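Long-range contacts in monomethylamine methyltransferase MtmB1 (Methanosarcina barkeri, PDB 1NTH), which transfers the methyl group of monomethylamine to the corrinoid cofactor of its partner protein MtmC, a step in methanogenesis from methylamine: residues A[114-119]-A[360-365]; A[255-260]-A[293-298]. All coordinates share one frame; numbering follows the deposited sequence.

Interaction 1: A[114-119]-A[360-365]; sequences RKRSVG and GREILS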
loop_
_atom_site.group_PDB
_atom_site.type_symbol
_atom_site.label_atom_id
_atom_site.label_comp_id
_atom_site.label_asym_id
_atom_site.label_seq_id
_atom_site.Cartn_x
_atom_site.Cartn_y
_atom_site.Cartn_z
ATOM N N ARG A 114 -11.093 -4.020 -24.161
ATOM C CA ARG A 114 -10.580 -3.413 -25.384
ATOM C C ARG A 114 -11.696 -3.307 -26.420
ATOM O O ARG A 114 -12.706 -4.001 -26.330
ATOM C CB ARG A 114 -9.413 -4.242 -25.931
ATOM C CG ARG A 114 -8.260 -4.384 -24.934
ATOM C CD ARG A 114 -7.008 -4.959 -25.582
ATOM N NE ARG A 114 -5.889 -5.042 -24.642
ATOM C CZ ARG A 114 -5.514 -6.155 -24.016
ATOM N NH1 ARG A 114 -6.164 -7.293 -24.226
ATOM N NH2 ARG A 114 -4.484 -6.129 -23.180
ATOM N N LYS A 115 -11.511 -2.437 -27.405
ATOM C CA LYS A 115 -12.532 -2.232 -28.427
ATOM C C LYS A 115 -12.884 -3.459 -29.267
ATOM O O LYS A 115 -12.019 -4.274 -29.606
ATOM C CB LYS A 115 -12.124 -1.092 -29.369
ATOM C CG LYS A 115 -13.185 -0.798 -30.428
ATOM C CD LYS A 115 -12.790 0.319 -31.378
ATOM C CE LYS A 115 -13.901 0.560 -32.402
ATOM N NZ LYS A 115 -13.546 1.647 -33.355
ATOM N N ARG A 116 -14.170 -3.579 -29.589
ATOM C CA ARG A 116 -14.674 -4.659 -30.436
ATOM C C ARG A 116 -15.346 -4.014 -31.640
ATOM O O ARG A 116 -15.959 -2.954 -31.527
ATOM C CB ARG A 116 -15.715 -5.516 -29.706
ATOM C CG ARG A 116 -15.158 -6.422 -28.623
ATOM C CD ARG A 116 -16.235 -7.355 -28.064
ATOM N NE ARG A 116 -16.678 -8.361 -29.035
ATOM C CZ ARG A 116 -17.850 -8.344 -29.667
ATOM N NH1 ARG A 116 -18.724 -7.368 -29.440
ATOM N NH2 ARG A 116 -18.153 -9.309 -30.528
ATOM N N SER A 117 -15.223 -4.649 -32.797
ATOM C CA SER A 117 -15.846 -4.129 -34.004
ATOM C C SER A 117 -17.112 -4.932 -34.256
ATOM O O SER A 117 -17.382 -5.915 -33.570
ATOM C CB SER A 117 -14.897 -4.274 -35.193
ATOM O OG SER A 117 -14.575 -5.635 -35.422
ATOM N N VAL A 118 -17.898 -4.502 -35.235
ATOM C CA VAL A 118 -19.112 -5.220 -35.586
ATOM C C VAL A 118 -18.687 -6.618 -36.043
ATOM O O VAL A 118 -17.743 -6.755 -36.822
ATOM C CB VAL A 118 -19.855 -4.505 -36.736
ATOM C CG1 VAL A 118 -21.030 -5.349 -37.210
ATOM C CG2 VAL A 118 -20.335 -3.139 -36.268
ATOM N N GLY A 119 -19.368 -7.646 -35.538
ATOM C CA GLY A 119 -19.056 -9.018 -35.911
ATOM C C GLY A 119 -17.711 -9.536 -35.423
ATOM O O GLY A 119 -17.225 -10.564 -35.895
ATOM N N GLY A 360 -21.087 -5.130 -31.748
ATOM C CA GLY A 360 -19.823 -4.573 -31.290
ATOM C C GLY A 360 -19.697 -4.067 -29.862
ATOM O O GLY A 360 -18.757 -3.335 -29.563
ATOM N N ARG A 361 -20.615 -4.438 -28.975
ATOM C CA ARG A 361 -20.532 -3.982 -27.585
ATOM C C ARG A 361 -19.320 -4.605 -26.905
ATOM O O ARG A 361 -19.001 -5.769 -27.143
ATOM C CB ARG A 361 -21.786 -4.380 -26.800
ATOM C CG ARG A 361 -23.070 -3.706 -27.249
ATOM C CD ARG A 361 -23.121 -2.234 -26.862
ATOM N NE ARG A 361 -24.343 -1.615 -27.371
ATOM C CZ ARG A 361 -24.640 -0.324 -27.271
ATOM N NH1 ARG A 361 -23.809 0.516 -26.667
ATOM N NH2 ARG A 361 -25.768 0.135 -27.800
ATOM N N GLU A 362 -18.647 -3.832 -26.059
ATOM C CA GLU A 362 -17.487 -4.349 -25.344
ATOM C C GLU A 362 -17.902 -5.022 -24.042
ATOM O O GLU A 362 -17.231 -5.940 -23.572
ATOM C CB GLU A 362 -16.496 -3.227 -25.024
ATOM C CG GLU A 362 -15.640 -2.756 -26.192
ATOM C CD GLU A 362 -16.390 -1.901 -27.194
ATOM O OE1 GLU A 362 -17.324 -1.174 -26.792
ATOM O OE2 GLU A 362 -16.030 -1.940 -28.388
ATOM N N ILE A 363 -19.008 -4.564 -23.462
ATOM C CA ILE A 363 -19.489 -5.109 -22.199
ATOM C C ILE A 363 -20.990 -5.406 -22.205
ATOM O O ILE A 363 -21.785 -4.618 -22.718
ATOM C CB ILE A 363 -19.200 -4.121 -21.040
ATOM C CG1 ILE A 363 -17.690 -3.876 -20.926
ATOM C CG2 ILE A 363 -19.759 -4.672 -19.731
ATOM C CD1 ILE A 363 -17.316 -2.780 -19.933
ATOM N N LEU A 364 -21.364 -6.552 -21.645
ATOM C CA LEU A 364 -22.767 -6.949 -21.527
ATOM C C LEU A 364 -23.054 -6.913 -20.028
ATOM O O LEU A 364 -22.420 -7.636 -19.259
ATOM C CB LEU A 364 -22.979 -8.371 -22.059
ATOM C CG LEU A 364 -22.419 -8.688 -23.447
ATOM C CD1 LEU A 364 -22.845 -10.098 -23.853
ATOM C CD2 LEU A 364 -22.926 -7.669 -24.449
ATOM N N SER A 365 -24.001 -6.077 -19.609
ATOM C CA SER A 365 -24.325 -5.940 -18.188
ATOM C C SER A 365 -25.744 -6.443 -17.895
ATOM O O SER A 365 -26.725 -5.757 -18.182
ATOM C CB SER A 365 -24.186 -4.465 -17.782
ATOM O OG SER A 365 -24.079 -4.306 -16.376
HETATM O O HOH W 1 -14.229 -6.049 -24.886
#
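Arg-116 NH1 is gripped by two carbonyl oxygens, Arg-361 O across the contact at 2.8 Å and Thr-357 O in helix 343-359. The chain bends at CG-CD (chi3 68°), which carries CD past the Arg-361 carbonyl and brings the end of the group back to it. The approach is not ideal: NH1 lies 29° from the carbonyl plane. The N-H...O angle to Arg-361 O is 146°. Since NE also binds Ala-122 O, the guanidinium ties several pieces of backbone together, and an alanine here would probably leave the carbonyls of Arg-361, Thr-357 and Ala-122 without this donor and the loop less firmly fixed to the end of the helix.

The straighter bond runs from the same residue's backbone: Arg-116 N reaches Glu-362 OE2 at 2.8 Å, on the lone pair facing away from OE1. Glu-362 bends at its second torsion, its CG packing 3.2 Å from Arg-114 O, while OE1 takes Ser-330 N, so both carboxylate oxygens are used on backbone amides. One water donates to Arg-114 O and Glu-362 O. Gly-360 presses against the backbone of 116-118, where a CB would sit tightly against Ser-117 C and, at these backbone angles, jam against the preceding carbonyl oxygen. With its positive phi it closes helix 343-359 in a Schellman motif, a helix end turning into a TIM-barrel strand.

Interaction 2: A[255-260]-A[293-298]; sequences IIMDEQ and WHLDGP
The indole of Trp-293 carries Met-257 on one face: in one of its two conformers, CG sits almost over the centre of the six-membered ring, 3.4 Å from its centroid in a CH-pi contact, and SD follows obliquely in a Met-aromatic contact. Ile-255 CG2 lies at the ring edge near CD1, NE1 binds Ser-227 OG, and the ring of Phe-102 also meets the indole. With its CG anti to the backbone N (chi1 -180°), Met-257 reaches across to the indole, and SD also rests 3.7 Å from Leu-295 CB.

On the opposite side of the sheet Asp-258 and His-294 form a polar pair. The His-294 imidazole has Asp-258 OD2, Gln-260 CB and a water all at its edge; ND1 donates to OD2 at 2.7 Å, the carboxylate turned only 29° from the ring, and NE2 meets the water at 2.7 Å. Behind these, parallel strands pair through backbone bonds, such as Leu-295 N to Asp-258 O at 2.7 Å.

The bond at ND1 and the water at NE2 probably hold the buried imidazole in this rotation, as Ser-289 OG on OD1 and Gln-232 NE2 on OD2 do the carboxylate. ND1 acts as donor to Asp-258, consistent with a proton there, and NE2 faces the water.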
loop_
_atom_site.group_PDB
_atom_site.type_symbol
_atom_site.label_atom_id
_atom_site.label_comp_id
_atom_site.label_asym_id
_atom_site.label_seq_id
_atom_site.Cartn_x
_atom_site.Cartn_y
_atom_site.Cartn_z
ATOM N N ILE A 255 -12.520 4.705 -12.866
ATOM C CA ILE A 255 -13.003 4.365 -14.200
ATOM C C ILE A 255 -14.462 4.810 -14.159
ATOM O O ILE A 255 -15.206 4.423 -13.253
ATOM C CB ILE A 255 -12.936 2.840 -14.453
ATOM C CG1 ILE A 255 -11.478 2.398 -14.606
ATOM C CG2 ILE A 255 -13.748 2.483 -15.697
ATOM C CD1 ILE A 255 -10.752 3.043 -15.763
ATOM N N ILE A 256 -14.865 5.626 -15.127
ATOM C CA ILE A 256 -16.228 6.149 -15.159
ATOM C C ILE A 256 -17.124 5.512 -16.209
ATOM O O ILE A 256 -16.767 5.438 -17.386
ATOM C CB ILE A 256 -16.216 7.680 -15.403
ATOM C CG1 ILE A 256 -15.524 8.386 -14.234
ATOM C CG2 ILE A 256 -17.642 8.200 -15.576
ATOM C CD1 ILE A 256 -15.348 9.881 -14.437
ATOM N N MET A 257 -18.288 5.042 -15.768
ATOM C CA MET A 257 -19.268 4.461 -16.674
ATOM C C MET A 257 -20.480 5.383 -16.702
ATOM O O MET A 257 -21.213 5.488 -15.719
ATOM C CB MET A 257 -19.714 3.069 -16.217
ATOM C CG MET A 257 -20.741 2.447 -17.173
ATOM S SD MET A 257 -21.800 1.200 -16.413
ATOM C CE MET A 257 -22.990 2.266 -15.576
ATOM N N ASP A 258 -20.664 6.071 -17.822
ATOM C CA ASP A 258 -21.810 6.953 -17.995
ATOM C C ASP A 258 -22.894 6.076 -18.610
ATOM O O ASP A 258 -22.605 5.248 -19.471
ATOM C CB ASP A 258 -21.445 8.093 -18.949
ATOM C CG ASP A 258 -22.659 8.855 -19.449
ATOM O OD1 ASP A 258 -22.924 9.965 -18.941
ATOM O OD2 ASP A 258 -23.346 8.334 -20.352
ATOM N N GLU A 259 -24.135 6.228 -18.161
ATOM C CA GLU A 259 -25.211 5.424 -18.722
ATOM C C GLU A 259 -26.398 6.279 -19.142
ATOM O O GLU A 259 -26.633 7.348 -18.584
ATOM C CB GLU A 259 -25.688 4.378 -17.712
ATOM C CG GLU A 259 -26.383 4.950 -16.494
ATOM C CD GLU A 259 -26.944 3.871 -15.590
ATOM O OE1 GLU A 259 -27.640 4.214 -14.612
ATOM O OE2 GLU A 259 -26.686 2.679 -15.860
ATOM N N GLN A 260 -27.123 5.805 -20.148
ATOM C CA GLN A 260 -28.323 6.491 -20.614
ATOM C C GLN A 260 -29.206 5.407 -21.203
ATOM O O GLN A 260 -28.727 4.504 -21.895
ATOM C CB GLN A 260 -27.998 7.560 -21.662
ATOM C CG GLN A 260 -29.044 8.687 -21.718
ATOM C CD GLN A 260 -30.206 8.391 -22.653
ATOM O OE1 GLN A 260 -31.356 8.744 -22.370
ATOM N NE2 GLN A 260 -29.911 7.763 -23.784
ATOM N N TRP A 293 -16.284 4.588 -20.389
ATOM C CA TRP A 293 -17.152 3.816 -21.268
ATOM C C TRP A 293 -18.603 4.212 -21.025
ATOM O O TRP A 293 -18.933 4.797 -19.991
ATOM C CB TRP A 293 -16.949 2.295 -21.102
ATOM C CG TRP A 293 -17.312 1.665 -19.780
ATOM C CD1 TRP A 293 -16.581 1.687 -18.625
ATOM C CD2 TRP A 293 -18.424 0.791 -19.531
ATOM N NE1 TRP A 293 -17.155 0.868 -17.679
ATOM C CE2 TRP A 293 -18.290 0.307 -18.209
ATOM C CE3 TRP A 293 -19.516 0.366 -20.300
ATOM C CZ2 TRP A 293 -19.209 -0.584 -17.639
ATOM C CZ3 TRP A 293 -20.431 -0.520 -19.734
ATOM C CH2 TRP A 293 -20.269 -0.985 -18.415
ATOM N N HIS A 294 -19.458 3.917 -21.998
ATOM C CA HIS A 294 -20.868 4.272 -21.902
ATOM C C HIS A 294 -21.772 3.053 -21.944
ATOM O O HIS A 294 -21.615 2.180 -22.800
ATOM C CB HIS A 294 -21.246 5.209 -23.052
ATOM C CG HIS A 294 -22.707 5.529 -23.112
ATOM N ND1 HIS A 294 -23.318 6.390 -22.226
ATOM C CD2 HIS A 294 -23.683 5.081 -23.936
ATOM C CE1 HIS A 294 -24.609 6.460 -22.503
ATOM N NE2 HIS A 294 -24.857 5.674 -23.536
ATOM N N LEU A 295 -22.726 3.012 -21.021
ATOM C CA LEU A 295 -23.675 1.916 -20.941
ATOM C C LEU A 295 -25.015 2.369 -21.517
ATOM O O LEU A 295 -25.600 3.349 -21.056
ATOM C CB LEU A 295 -23.873 1.487 -19.491
ATOM C CG LEU A 295 -24.846 0.321 -19.291
ATOM C CD1 LEU A 295 -24.244 -0.967 -19.835
ATOM C CD2 LEU A 295 -25.148 0.180 -17.822
ATOM N N ASP A 296 -25.486 1.645 -22.526
ATOM C CA ASP A 296 -26.755 1.943 -23.185
ATOM C C ASP A 296 -27.830 1.063 -22.550
ATOM O O ASP A 296 -27.548 0.271 -21.646
ATOM C CB ASP A 296 -26.620 1.630 -24.680
ATOM C CG ASP A 296 -27.746 2.210 -25.524
ATOM O OD1 ASP A 296 -28.686 2.827 -24.975
ATOM O OD2 ASP A 296 -27.674 2.040 -26.760
ATOM N N GLY A 297 -29.062 1.204 -23.023
ATOM C CA GLY A 297 -30.155 0.405 -22.504
ATOM C C GLY A 297 -31.480 0.898 -23.053
ATOM O O GLY A 297 -32.347 1.306 -22.284
ATOM N N PRO A 298 -31.669 0.875 -24.383
ATOM C CA PRO A 298 -32.934 1.342 -24.969
ATOM C C PRO A 298 -34.081 0.539 -24.375
ATOM O O PRO A 298 -34.027 -0.686 -24.339
ATOM C CB PRO A 298 -32.751 1.064 -26.460
ATOM C CG PRO A 298 -31.254 1.103 -26.644
ATOM C CD PRO A 298 -30.775 0.351 -25.428
HETATM O O HOH W 2 -27.390 5.447 -24.489
#

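Interaction 2 is nested in the chain inside the long loop that interaction 1 closes, and their centres lie about 13 Å apart. Both reach the parallel sheet of the TIM barrel: strands 255-259 and 293-300 are neighbours, and strand 330-333 separates the latter from 363-366. Side chains bridge that intervening strand. Arg-361 NH2 forms a salt bridge with Asp-296 OD2 at 2.9 Å, and Ile-363 CD1 packs on Trp-293 CE2 at 3.7 Å. Interaction 1 thus fixes the entry to strand 363-366, whose Ser-365 OG binds O2 of the pyrrolysine at position 202, while interaction 2 pairs two strands in the buried middle of the chain.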